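Local coordinates for Cfl (Pectobacterium brasiliense, PDB 7A9J), which is a coronafacic acid ligase of the ATP-dependent AMP-binding enzyme family, which probably activates carboxylic acids with ATP and has been studied for amide synthesis, at residues T268-K272 / N296-L300; P229-L234 / Y254-L259; L302-C307 / F322-S328. The protein carries 1 engineered substitution. All coordinates share one frame; numbering follows the deposited sequence.

Contact 1. Residues T268-K272 / N296-L300; sequences TETLK and NNNSL
The flat carboxamide of Asn296 meets Thr268 through one methyl group: CG2 of Thr268 approaches obliquely, neither over the centre of a face nor in the plane of the group, and lies 3.6 Å from Asn296 OD1 and 3.8 Å from Asn296 ND2. At the oxygen end, Lys272 brings its ammonium group to the same OD1, with NZ to OD1 at 3.4 Å, a weak hydrogen bond. The nitrogen end is engaged elsewhere, since Asn296 ND2 bonds to the backbone O of Asn292, which fixes the rotation of the amide and leaves OD1 turned to the lysine. The contact illustrates how a short helix, 267-274, can be joined to a connecting loop, here the one that leads from helix 283-294 to strand 306-311, by leucine packing at one end and a weak lysine-asparagine hydrogen bond at the other. Lys272 spans both. The extended chain (chi3 174°) carries its methylenes past Leu300 and Ser299 before the ammonium is reached; Lys272 CG packs on Leu300 CD1 at 3.7 Å, and Lys272 CE passes 3.7 Å from Ser299 O. The other branch of Leu300, CD2, lies 3.9 Å from Leu271 CD1. With Leu300 CG anti to the backbone N (chi1 170°), the leucine reaches back toward the helix: CD1 lies against Lys272 CG and also against Leu271 CB, while CD2 meets Leu271 CD1. Helix 283-294 packs against both segments: Leu271 also touches Ile289, the backbone N of Leu300 is held by Glu293 OE1, and Thr268 OG1 bonds to the side-chain amide nitrogen of Asn292.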
ATOM      1  N   THR A 268     -10.472 -12.299  10.783  1.00 43.47           N
ATOM      2  CA  THR A 268     -11.744 -11.986  11.435  1.00 45.78           C
ATOM      3  C   THR A 268     -11.656 -12.201  12.943  1.00 43.80           C
ATOM      4  O   THR A 268     -12.048 -11.335  13.735  1.00 43.93           O
ATOM      5  CB  THR A 268     -12.878 -12.835  10.841  1.00 49.95           C
ATOM      6  OG1 THR A 268     -12.986 -12.525   9.444  1.00 46.29           O
ATOM      7  CG2 THR A 268     -14.192 -12.499  11.523  1.00 49.02           C
ATOM      8  N   GLU A 269     -11.144 -13.362  13.360  1.00 46.55           N
ATOM      9  CA  GLU A 269     -11.005 -13.620  14.792  1.00 54.43           C
ATOM     10  C   GLU A 269      -9.975 -12.692  15.425  1.00 43.80           C
ATOM     11  O   GLU A 269     -10.164 -12.232  16.556  1.00 46.80           O
ATOM     12  CB  GLU A 269     -10.661 -15.084  15.038  1.00 54.58           C
ATOM     13  CG  GLU A 269     -11.891 -16.012  14.969  1.00 75.56           C
ATOM     14  CD  GLU A 269     -12.949 -15.727  16.059  1.00 90.48           C
ATOM     15  OE1 GLU A 269     -12.622 -15.089  17.089  1.00 87.52           O
ATOM     16  OE2 GLU A 269     -14.118 -16.150  15.886  1.00101.39           O
ATOM     17  N   THR A 270      -8.870 -12.423  14.727  1.00 37.16           N
ATOM     18  CA  THR A 270      -7.883 -11.484  15.234  1.00 40.20           C
ATOM     19  C   THR A 270      -8.484 -10.106  15.467  1.00 48.29           C
ATOM     20  O   THR A 270      -8.169  -9.445  16.468  1.00 44.17           O
ATOM     21  CB  THR A 270      -6.719 -11.421  14.244  1.00 37.59           C
ATOM     22  OG1 THR A 270      -6.115 -12.738  14.213  1.00 40.70           O
ATOM     23  CG2 THR A 270      -5.694 -10.331  14.658  1.00 38.22           C
ATOM     24  N   LEU A 271      -9.331  -9.645  14.541  1.00 40.36           N
ATOM     25  CA  LEU A 271      -9.907  -8.307  14.668  1.00 37.71           C
ATOM     26  C   LEU A 271     -10.920  -8.248  15.805  1.00 41.38           C
ATOM     27  O   LEU A 271     -11.021  -7.221  16.492  1.00 40.27           O
ATOM     28  CB  LEU A 271     -10.543  -7.870  13.341  1.00 33.82           C
ATOM     29  CG  LEU A 271      -9.579  -7.450  12.232  1.00 33.63           C
ATOM     30  CD1 LEU A 271     -10.341  -7.042  10.990  1.00 34.30           C
ATOM     31  CD2 LEU A 271      -8.718  -6.243  12.767  1.00 34.40           C
ATOM     32  N   LYS A 272     -11.688  -9.319  16.008  1.00 44.38           N
ATOM     33  CA  LYS A 272     -12.571  -9.358  17.177  1.00 45.92           C
ATOM     34  C   LYS A 272     -11.765  -9.269  18.460  1.00 45.29           C
ATOM     35  O   LYS A 272     -12.198  -8.649  19.436  1.00 53.45           O
ATOM     36  CB  LYS A 272     -13.426 -10.626  17.175  1.00 52.97           C
ATOM     37  CG  LYS A 272     -14.488 -10.645  16.074  1.00 52.27           C
ATOM     38  CD  LYS A 272     -15.294 -11.951  16.140  1.00 63.94           C
ATOM     39  CE  LYS A 272     -16.459 -11.952  15.152  1.00 80.43           C
ATOM     40  NZ  LYS A 272     -17.112 -13.284  15.057  1.00 88.87           N
ATOM     41  N   ASN A 296     -19.015 -17.275   9.298  1.00100.17           N
ATOM     42  CA  ASN A 296     -18.973 -16.708  10.639  1.00105.87           C
ATOM     43  C   ASN A 296     -20.346 -16.730  11.295  1.00110.47           C
ATOM     44  O   ASN A 296     -21.266 -17.391  10.807  1.00119.47           O
ATOM     45  CB  ASN A 296     -18.425 -15.282  10.596  1.00108.31           C
ATOM     46  CG  ASN A 296     -16.975 -15.218  11.001  1.00114.51           C
ATOM     47  OD1 ASN A 296     -16.660 -14.970  12.165  1.00118.50           O
ATOM     48  ND2 ASN A 296     -16.079 -15.459  10.049  1.00111.01           N
ATOM     49  N   ASN A 297     -20.500 -16.012  12.400  1.00107.24           N
ATOM     50  CA  ASN A 297     -21.771 -16.008  13.110  1.00111.08           C
ATOM     51  C   ASN A 297     -21.825 -14.801  14.035  1.00110.92           C
ATOM     52  O   ASN A 297     -22.737 -13.972  13.932  1.00111.12           O
ATOM     53  CB  ASN A 297     -21.964 -17.313  13.905  1.00120.07           C
ATOM     54  CG  ASN A 297     -22.728 -18.401  13.121  1.00116.44           C
ATOM     55  OD1 ASN A 297     -23.653 -18.109  12.358  1.00115.33           O
ATOM     56  ND2 ASN A 297     -22.343 -19.661  13.327  1.00 97.03           N
ATOM     57  N   ASN A 298     -20.833 -14.688  14.929  1.00123.97           N
ATOM     58  CA  ASN A 298     -20.810 -13.606  15.910  1.00123.61           C
ATOM     59  C   ASN A 298     -20.724 -12.238  15.254  1.00111.61           C
ATOM     60  O   ASN A 298     -21.019 -11.231  15.908  1.00116.80           O
ATOM     61  CB  ASN A 298     -19.638 -13.788  16.883  1.00119.67           C
ATOM     62  CG  ASN A 298     -19.818 -14.986  17.802  1.00125.53           C
ATOM     63  OD1 ASN A 298     -20.941 -15.361  18.137  1.00137.51           O
ATOM     64  ND2 ASN A 298     -18.708 -15.587  18.220  1.00118.97           N
ATOM     65  N   SER A 299     -20.339 -12.191  13.981  1.00 80.01           N
ATOM     66  CA  SER A 299     -20.338 -10.968  13.204  1.00 78.32           C
ATOM     67  C   SER A 299     -19.310  -9.990  13.756  1.00 78.56           C
ATOM     68  O   SER A 299     -19.296  -9.654  14.947  1.00 68.61           O
ATOM     69  CB  SER A 299     -21.729 -10.337  13.153  1.00 76.40           C
ATOM     70  OG  SER A 299     -22.422 -10.773  11.996  1.00 76.89           O
ATOM     71  N   LEU A 300     -18.437  -9.539  12.881  1.00 64.79           N
ATOM     72  CA  LEU A 300     -17.433  -8.563  13.246  1.00 56.33           C
ATOM     73  C   LEU A 300     -18.017  -7.169  13.045  1.00 47.86           C
ATOM     74  O   LEU A 300     -18.536  -6.854  11.965  1.00 55.56           O
ATOM     75  CB  LEU A 300     -16.188  -8.778  12.391  1.00 50.80           C
ATOM     76  CG  LEU A 300     -15.102  -7.721  12.444  1.00 51.61           C
ATOM     77  CD1 LEU A 300     -14.462  -7.744  13.801  1.00 50.74           C
ATOM     78  CD2 LEU A 300     -14.106  -8.053  11.360  1.00 46.50           C
TER

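Contact 2. Residues P229-L234 / Y254-L259; sequences PAILSL and YSVLLL
The beta-alpha-beta unit of strands 230-233 and 255-257, joined by helix 240-251, sets Ile231 beside Val256 on one face of its parallel pair. The pairing is regular at its start. Ser255 N donates to Pro229 O at 3.1 Å; Ile231 N to Ser255 O and Leu257 N to Ile231 O follow, each 2.8 Å long, the last nearly straight at 170°. On the side of Ile231, the CD1 methyl reaches Tyr254 CD2 at 3.6 Å, set obliquely to the ring, while Pro229 CB stands above one ring face toward its rim. Helix 240-251 covers this side through Ile245 and Ala249. The side of Leu232 and Leu257 is packed by helix 267-274. Here Leu232 holds CG anti to its backbone N (chi1 167°) and sends CD1 across Leu259 at about a right angle, 3.6 Å from Leu259 CD1; that same Leu259 methyl also meets Leu234 CD2.

From the carbonyl of Leu257 onward the strands part. One water oxygen accepts from Ser233 N at 2.8 Å and stands 2.7 Å from Leu257 O, to which it can donate, though other acceptors compete for its protons. A second donates to Ser233 O and accepts from Leu259 N. Ser233 OG itself bonds to Ser242 OG of the connecting helix, in a region where the Ser233 side chain is about 9 Å from the bound indenone carboxylic acid. Direct N-H...O=C hydrogen bonds thus fasten the beginning of the pair, and water bridges link Ser233 with Leu257 and Leu259 where the strands part, beside the packed Leu232, Leu234 and Leu259.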
ATOM      1  N   PRO A 229      -6.260   5.148  20.531  1.00 44.36           N
ATOM      2  CA  PRO A 229      -6.437   4.429  19.250  1.00 37.34           C
ATOM      3  C   PRO A 229      -5.227   3.594  18.920  1.00 37.45           C
ATOM      4  O   PRO A 229      -4.096   4.060  19.054  1.00 34.32           O
ATOM      5  CB  PRO A 229      -6.602   5.546  18.203  1.00 38.40           C
ATOM      6  CG  PRO A 229      -7.032   6.721  18.960  1.00 44.91           C
ATOM      7  CD  PRO A 229      -6.335   6.607  20.311  1.00 44.78           C
ATOM      8  N   ALA A 230      -5.474   2.344  18.534  1.00 32.90           N
ATOM      9  CA  ALA A 230      -4.458   1.470  17.957  1.00 30.97           C
ATOM     10  C   ALA A 230      -4.637   1.422  16.438  1.00 32.78           C
ATOM     11  O   ALA A 230      -5.749   1.270  15.932  1.00 33.05           O
ATOM     12  CB  ALA A 230      -4.555   0.046  18.520  1.00 34.74           C
ATOM     13  N   ILE A 231      -3.526   1.510  15.735  1.00 25.04           N
ATOM     14  CA  ILE A 231      -3.459   1.587  14.268  1.00 24.05           C
ATOM     15  C   ILE A 231      -2.939   0.252  13.797  1.00 30.44           C
ATOM     16  O   ILE A 231      -1.915  -0.220  14.295  1.00 28.16           O
ATOM     17  CB  ILE A 231      -2.528   2.750  13.837  1.00 28.35           C
ATOM     18  CG1 ILE A 231      -3.287   4.072  13.736  1.00 33.01           C
ATOM     19  CG2 ILE A 231      -1.757   2.483  12.509  1.00 30.10           C
ATOM     20  CD1 ILE A 231      -4.333   4.301  14.717  1.00 30.37           C
ATOM     21  N   LEU A 232      -3.612  -0.345  12.791  1.00 25.17           N
ATOM     22  CA  LEU A 232      -3.174  -1.604  12.234  1.00 27.42           C
ATOM     23  C   LEU A 232      -2.910  -1.401  10.753  1.00 28.00           C
ATOM     24  O   LEU A 232      -3.753  -0.833  10.033  1.00 26.54           O
ATOM     25  CB  LEU A 232      -4.238  -2.689  12.402  1.00 25.94           C
ATOM     26  CG  LEU A 232      -4.076  -3.966  11.625  1.00 26.78           C
ATOM     27  CD1 LEU A 232      -2.777  -4.649  12.047  1.00 26.92           C
ATOM     28  CD2 LEU A 232      -5.344  -4.897  11.832  1.00 29.41           C
ATOM     29  N   SER A 233      -1.768  -1.876  10.287  1.00 25.91           N
ATOM     30  CA  SER A 233      -1.571  -1.963   8.831  1.00 28.81           C
ATOM     31  C   SER A 233      -1.423  -3.426   8.443  1.00 27.91           C
ATOM     32  O   SER A 233      -0.527  -4.119   8.953  1.00 30.65           O
ATOM     33  CB  SER A 233      -0.341  -1.168   8.366  1.00 30.22           C
ATOM     34  OG  SER A 233      -0.168  -1.396   6.950  1.00 31.37           O
ATOM     35  N   LEU A 234      -2.292  -3.892   7.512  1.00 25.31           N
ATOM     36  CA  LEU A 234      -2.217  -5.275   7.089  1.00 26.04           C
ATOM     37  C   LEU A 234      -1.084  -5.501   6.082  1.00 28.22           C
ATOM     38  O   LEU A 234      -0.727  -6.660   5.823  1.00 32.43           O
ATOM     39  CB  LEU A 234      -3.553  -5.702   6.459  1.00 31.91           C
ATOM     40  CG  LEU A 234      -4.665  -5.644   7.520  1.00 29.85           C
ATOM     41  CD1 LEU A 234      -5.997  -5.880   6.847  1.00 31.53           C
ATOM     42  CD2 LEU A 234      -4.449  -6.721   8.593  1.00 31.76           C
ATOM     43  N   TYR A 254      -0.397   7.422  18.732  1.00 28.83           N
ATOM     44  CA  TYR A 254      -1.214   6.220  18.692  1.00 28.22           C
ATOM     45  C   TYR A 254      -0.356   4.993  18.914  1.00 30.50           C
ATOM     46  O   TYR A 254       0.857   5.021  18.682  1.00 36.45           O
ATOM     47  CB  TYR A 254      -1.873   6.109  17.311  1.00 27.52           C
ATOM     48  CG  TYR A 254      -2.702   7.302  16.874  1.00 31.69           C
ATOM     49  CD1 TYR A 254      -3.291   8.133  17.810  1.00 33.69           C
ATOM     50  CD2 TYR A 254      -2.923   7.542  15.489  1.00 29.82           C
ATOM     51  CE1 TYR A 254      -4.069   9.226  17.404  1.00 39.47           C
ATOM     52  CE2 TYR A 254      -3.681   8.647  15.060  1.00 34.63           C
ATOM     53  CZ  TYR A 254      -4.268   9.451  16.038  1.00 42.00           C
ATOM     54  OH  TYR A 254      -5.033  10.538  15.673  1.00 40.86           O
ATOM     55  N   SER A 255      -0.974   3.900  19.386  1.00 27.76           N
ATOM     56  CA  SER A 255      -0.231   2.654  19.391  1.00 28.79           C
ATOM     57  C   SER A 255      -0.373   2.001  18.031  1.00 31.10           C
ATOM     58  O   SER A 255      -1.287   2.305  17.264  1.00 31.65           O
ATOM     59  CB  SER A 255      -0.691   1.678  20.478  1.00 34.75           C
ATOM     60  OG  SER A 255      -2.039   1.312  20.258  1.00 36.77           O
ATOM     61  N   VAL A 256       0.555   1.104  17.731  1.00 27.36           N
ATOM     62  CA  VAL A 256       0.548   0.353  16.483  1.00 27.18           C
ATOM     63  C   VAL A 256       0.386  -1.118  16.844  1.00 35.55           C
ATOM     64  O   VAL A 256       1.118  -1.652  17.694  1.00 32.27           O
ATOM     65  CB  VAL A 256       1.841   0.574  15.674  1.00 27.19           C
ATOM     66  CG1 VAL A 256       1.908  -0.376  14.439  1.00 30.04           C
ATOM     67  CG2 VAL A 256       1.980   2.047  15.271  1.00 25.70           C
ATOM     68  N   LEU A 257      -0.560  -1.768  16.200  1.00 28.71           N
ATOM     69  CA  LEU A 257      -0.816  -3.197  16.359  1.00 26.95           C
ATOM     70  C   LEU A 257      -0.088  -3.939  15.269  1.00 31.67           C
ATOM     71  O   LEU A 257      -0.307  -3.645  14.089  1.00 30.36           O
ATOM     72  CB  LEU A 257      -2.316  -3.489  16.273  1.00 30.08           C
ATOM     73  CG  LEU A 257      -2.710  -4.974  16.220  1.00 28.62           C
ATOM     74  CD1 LEU A 257      -2.374  -5.719  17.556  1.00 33.26           C
ATOM     75  CD2 LEU A 257      -4.260  -5.026  15.914  1.00 36.54           C
ATOM     76  N   LEU A 258       0.791  -4.875  15.657  1.00 30.64           N
ATOM     77  CA  LEU A 258       1.498  -5.719  14.706  1.00 31.60           C
ATOM     78  C   LEU A 258       0.948  -7.137  14.700  1.00 31.33           C
ATOM     79  O   LEU A 258       0.825  -7.779  15.743  1.00 37.41           O
ATOM     80  CB  LEU A 258       2.998  -5.766  15.006  1.00 30.86           C
ATOM     81  CG  LEU A 258       3.699  -4.417  14.828  1.00 31.13           C
ATOM     82  CD1 LEU A 258       5.225  -4.659  15.101  1.00 30.24           C
ATOM     83  CD2 LEU A 258       3.542  -3.838  13.418  1.00 31.98           C
ATOM     84  N   LEU A 259       0.629  -7.630  13.490  1.00 31.14           N
ATOM     85  CA  LEU A 259       0.140  -8.992  13.309  1.00 31.63           C
ATOM     86  C   LEU A 259       1.112  -9.861  12.516  1.00 33.67           C
ATOM     87  O   LEU A 259       1.727  -9.411  11.545  1.00 41.10           O
ATOM     88  CB  LEU A 259      -1.189  -8.947  12.549  1.00 32.75           C
ATOM     89  CG  LEU A 259      -2.257  -8.079  13.211  1.00 31.48           C
ATOM     90  CD1 LEU A 259      -3.557  -8.150  12.346  1.00 30.39           C
ATOM     91  CD2 LEU A 259      -2.501  -8.585  14.646  1.00 35.65           C
TER
HETATM   92  O   HOH W   1       0.517  -2.717  11.698  1.00 28.08           O
HETATM   93  O   HOH W   2       0.735  -5.714  11.270  1.00 30.94           O

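Contact 3. Residues L302-C307 / F322-S328; sequences LSETVC and FFECFGS
Leu302 lies alongside Phe326, the two side chains pointing the same way. Its CB rests 3.9 Å from Phe326 CB, and its CG is the same distance from Phe326 CD1, over the ring face. The tip completes the approach: with chi1 at -63° and chi2 extended, CD1 stands 3.9 Å from the centroid of the Phe326 ring, only 4° off the normal, a CH-pi contact over the centre of the face. Cys325 SG occupies the opposite face of that ring, offset toward the rim. The same Leu302 CD1 also touches Phe322 CZ at 3.7 Å, meeting it obliquely, and Cys307 SG comes to that carbon as well, a sulfur-aromatic contact. Phe322 in turn meets Phe286 of helix 283-294 edge-to-face.

The pair belongs to a beta-alpha-beta unit: a type I turn from Leu302 to Thr305 leads into strand 306-311, and helix 316-326 sets Phe326 on Leu302 of the turn and Phe322 on Cys307 of the strand, before Gly327 leaves helical geometry at positive phi. Ser328 directs OG at the turn, 2.8 Å from Thr305 O and 3.1 Å from Leu302 O, alternative weak hydrogen bonds competing for one proton. A water bridges Leu302 N and Phe326 O; another links Ser328 OG to Cys307 N. One hydroxyl thus has two turn carbonyls within reach, and waters share in satisfying polar atoms beside an aromatic, largely apolar core.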
ATOM      1  N   LEU A 302     -17.268  -3.579  12.445  1.00 44.60           N
ATOM      2  CA  LEU A 302     -16.327  -2.581  11.954  1.00 41.33           C
ATOM      3  C   LEU A 302     -16.976  -1.216  11.780  1.00 43.70           C
ATOM      4  O   LEU A 302     -16.367  -0.337  11.156  1.00 43.30           O
ATOM      5  CB  LEU A 302     -15.704  -3.010  10.620  1.00 38.26           C
ATOM      6  CG  LEU A 302     -14.863  -4.293  10.666  1.00 36.51           C
ATOM      7  CD1 LEU A 302     -14.227  -4.450   9.296  1.00 43.25           C
ATOM      8  CD2 LEU A 302     -13.810  -4.116  11.779  1.00 40.13           C
ATOM      9  N   SER A 303     -18.180  -1.008  12.346  1.00 50.40           N
ATOM     10  CA  SER A 303     -18.916   0.234  12.089  1.00 51.75           C
ATOM     11  C   SER A 303     -18.194   1.465  12.642  1.00 54.98           C
ATOM     12  O   SER A 303     -18.284   2.546  12.046  1.00 60.23           O
ATOM     13  CB  SER A 303     -20.347   0.145  12.664  1.00 46.78           C
ATOM     14  OG  SER A 303     -20.311  -0.111  14.055  1.00 50.12           O
ATOM     15  N   GLU A 304     -17.493   1.337  13.769  1.00 51.31           N
ATOM     16  CA  GLU A 304     -16.717   2.432  14.351  1.00 48.98           C
ATOM     17  C   GLU A 304     -15.261   2.459  13.878  1.00 49.09           C
ATOM     18  O   GLU A 304     -14.502   3.341  14.295  1.00 53.03           O
ATOM     19  CB  GLU A 304     -16.723   2.352  15.873  1.00 57.50           C
ATOM     20  CG  GLU A 304     -18.069   2.624  16.543  1.00 71.49           C
ATOM     21  CD  GLU A 304     -18.481   4.079  16.416  1.00 82.19           C
ATOM     22  OE1 GLU A 304     -19.693   4.339  16.273  1.00 92.91           O
ATOM     23  OE2 GLU A 304     -17.591   4.967  16.455  1.00 73.83           O
ATOM     24  N   THR A 305     -14.850   1.500  13.059  1.00 37.41           N
ATOM     25  CA  THR A 305     -13.455   1.370  12.653  1.00 36.12           C
ATOM     26  C   THR A 305     -13.218   2.096  11.339  1.00 39.15           C
ATOM     27  O   THR A 305     -14.031   2.007  10.409  1.00 36.30           O
ATOM     28  CB  THR A 305     -13.080  -0.103  12.493  1.00 32.05           C
ATOM     29  OG1 THR A 305     -13.440  -0.816  13.695  1.00 35.50           O
ATOM     30  CG2 THR A 305     -11.538  -0.263  12.209  1.00 31.55           C
ATOM     31  N   VAL A 306     -12.113   2.817  11.261  1.00 28.08           N
ATOM     32  CA  VAL A 306     -11.788   3.579  10.053  1.00 27.19           C
ATOM     33  C   VAL A 306     -10.872   2.699   9.230  1.00 33.31           C
ATOM     34  O   VAL A 306      -9.797   2.324   9.690  1.00 30.96           O
ATOM     35  CB  VAL A 306     -11.101   4.917  10.387  1.00 31.01           C
ATOM     36  CG1 VAL A 306     -10.622   5.630   9.093  1.00 29.47           C
ATOM     37  CG2 VAL A 306     -12.068   5.824  11.123  1.00 31.14           C
ATOM     38  N   CYS A 307     -11.300   2.342   8.023  1.00 26.02           N
ATOM     39  CA  CYS A 307     -10.519   1.456   7.156  1.00 29.37           C
ATOM     40  C   CYS A 307     -10.052   2.200   5.910  1.00 33.11           C
ATOM     41  O   CYS A 307     -10.835   2.927   5.291  1.00 30.51           O
ATOM     42  CB  CYS A 307     -11.366   0.243   6.726  1.00 32.92           C
ATOM     43  SG  CYS A 307     -11.802  -0.735   8.232  1.00 34.69           S
ATOM     44  N   PHE A 322     -18.292  -2.839   1.072  1.00 39.15           N
ATOM     45  CA  PHE A 322     -17.824  -2.765   2.456  1.00 39.32           C
ATOM     46  C   PHE A 322     -18.867  -2.103   3.344  1.00 48.51           C
ATOM     47  O   PHE A 322     -19.058  -2.500   4.502  1.00 39.20           O
ATOM     48  CB  PHE A 322     -16.505  -2.012   2.494  1.00 32.00           C
ATOM     49  CG  PHE A 322     -15.706  -2.220   3.754  1.00 37.95           C
ATOM     50  CD1 PHE A 322     -15.084  -3.451   3.997  1.00 39.15           C
ATOM     51  CD2 PHE A 322     -15.563  -1.182   4.690  1.00 45.60           C
ATOM     52  CE1 PHE A 322     -14.327  -3.647   5.154  1.00 37.89           C
ATOM     53  CE2 PHE A 322     -14.795  -1.366   5.878  1.00 39.98           C
ATOM     54  CZ  PHE A 322     -14.186  -2.579   6.099  1.00 38.77           C
ATOM     55  N   PHE A 323     -19.549  -1.081   2.829  1.00 36.12           N
ATOM     56  CA  PHE A 323     -20.635  -0.491   3.608  1.00 46.59           C
ATOM     57  C   PHE A 323     -21.794  -1.464   3.771  1.00 51.03           C
ATOM     58  O   PHE A 323     -22.382  -1.562   4.856  1.00 44.23           O
ATOM     59  CB  PHE A 323     -21.153   0.808   2.963  1.00 43.08           C
ATOM     60  CG  PHE A 323     -22.246   1.460   3.779  1.00 45.29           C
ATOM     61  CD1 PHE A 323     -21.922   2.191   4.931  1.00 47.07           C
ATOM     62  CD2 PHE A 323     -23.581   1.310   3.429  1.00 49.93           C
ATOM     63  CE1 PHE A 323     -22.914   2.758   5.716  1.00 53.85           C
ATOM     64  CE2 PHE A 323     -24.585   1.886   4.205  1.00 53.20           C
ATOM     65  CZ  PHE A 323     -24.252   2.618   5.334  1.00 49.07           C
ATOM     66  N   GLU A 324     -22.159  -2.171   2.708  1.00 44.10           N
ATOM     67  CA  GLU A 324     -23.267  -3.115   2.845  1.00 60.69           C
ATOM     68  C   GLU A 324     -22.960  -4.115   3.942  1.00 62.43           C
ATOM     69  O   GLU A 324     -23.820  -4.455   4.760  1.00 55.26           O
ATOM     70  CB  GLU A 324     -23.514  -3.862   1.537  1.00 51.95           C
ATOM     71  CG  GLU A 324     -23.745  -3.005   0.293  1.00 75.17           C
ATOM     72  CD  GLU A 324     -25.165  -2.503   0.147  1.00 89.13           C
ATOM     73  OE1 GLU A 324     -26.026  -2.887   0.972  1.00101.15           O
ATOM     74  OE2 GLU A 324     -25.416  -1.726  -0.804  1.00 92.22           O
ATOM     75  N   CYS A 325     -21.718  -4.568   3.984  1.00 44.66           N
ATOM     76  CA  CYS A 325     -21.358  -5.645   4.884  1.00 56.75           C
ATOM     77  C   CYS A 325     -21.182  -5.149   6.314  1.00 53.68           C
ATOM     78  O   CYS A 325     -21.674  -5.775   7.256  1.00 55.47           O
ATOM     79  CB  CYS A 325     -20.088  -6.317   4.374  1.00 48.19           C
ATOM     80  SG  CYS A 325     -19.582  -7.759   5.362  1.00 62.52           S
ATOM     81  N   PHE A 326     -20.479  -4.035   6.516  1.00 45.20           N
ATOM     82  CA  PHE A 326     -20.161  -3.624   7.869  1.00 41.48           C
ATOM     83  C   PHE A 326     -20.768  -2.305   8.308  1.00 52.43           C
ATOM     84  O   PHE A 326     -20.619  -1.947   9.481  1.00 50.76           O
ATOM     85  CB  PHE A 326     -18.638  -3.512   8.026  1.00 39.53           C
ATOM     86  CG  PHE A 326     -17.947  -4.808   7.808  1.00 45.94           C
ATOM     87  CD1 PHE A 326     -17.992  -5.789   8.783  1.00 46.07           C
ATOM     88  CD2 PHE A 326     -17.257  -5.054   6.625  1.00 44.69           C
ATOM     89  CE1 PHE A 326     -17.353  -7.006   8.585  1.00 52.94           C
ATOM     90  CE2 PHE A 326     -16.627  -6.264   6.415  1.00 45.46           C
ATOM     91  CZ  PHE A 326     -16.683  -7.238   7.389  1.00 47.93           C
ATOM     92  N   GLY A 327     -21.400  -1.552   7.412  1.00 50.92           N
ATOM     93  CA  GLY A 327     -21.790  -0.204   7.786  1.00 52.23           C
ATOM     94  C   GLY A 327     -20.625   0.720   8.080  1.00 54.15           C
ATOM     95  O   GLY A 327     -20.793   1.710   8.799  1.00 49.09           O
ATOM     96  N   SER A 328     -19.434   0.400   7.580  1.00 43.12           N
ATOM     97  CA  SER A 328     -18.244   1.211   7.788  1.00 46.27           C
ATOM     98  C   SER A 328     -17.988   1.956   6.485  1.00 39.70           C
ATOM     99  O   SER A 328     -18.354   1.477   5.403  1.00 37.95           O
ATOM    100  CB  SER A 328     -17.043   0.329   8.179  1.00 51.30           C
ATOM    101  OG  SER A 328     -15.812   1.037   8.431  1.00 41.22           O
TER
HETATM  102  O   HOH W   3     -19.693  -3.906  11.000  1.00 51.81           O
HETATM  103  O   HOH W   4     -13.896   2.497   7.162  1.00 37.57           O

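Overall arrangement
The three contacts follow one another along the chain, contact 2 first, then contact 1, then contact 3, all within the AMP-binding region of the enzyme. Helix 267-274 joins the first two, whose centres are about 18 Å apart: Thr270 CG2 touches Leu259 CD2 at 3.6 Å, and Leu271 also packs on Leu232. Helix 283-294 touches both contacts 1 and 3, whose centres are about 13 Å apart and which meet where Leu300 O approaches Phe326 CD1. Contacts 2 and 3 do not touch, but strand 278-281 pairs with both 230-233 and 306-311 between them. Successive strand-helix units thus build the framework near which the acid ligand binds.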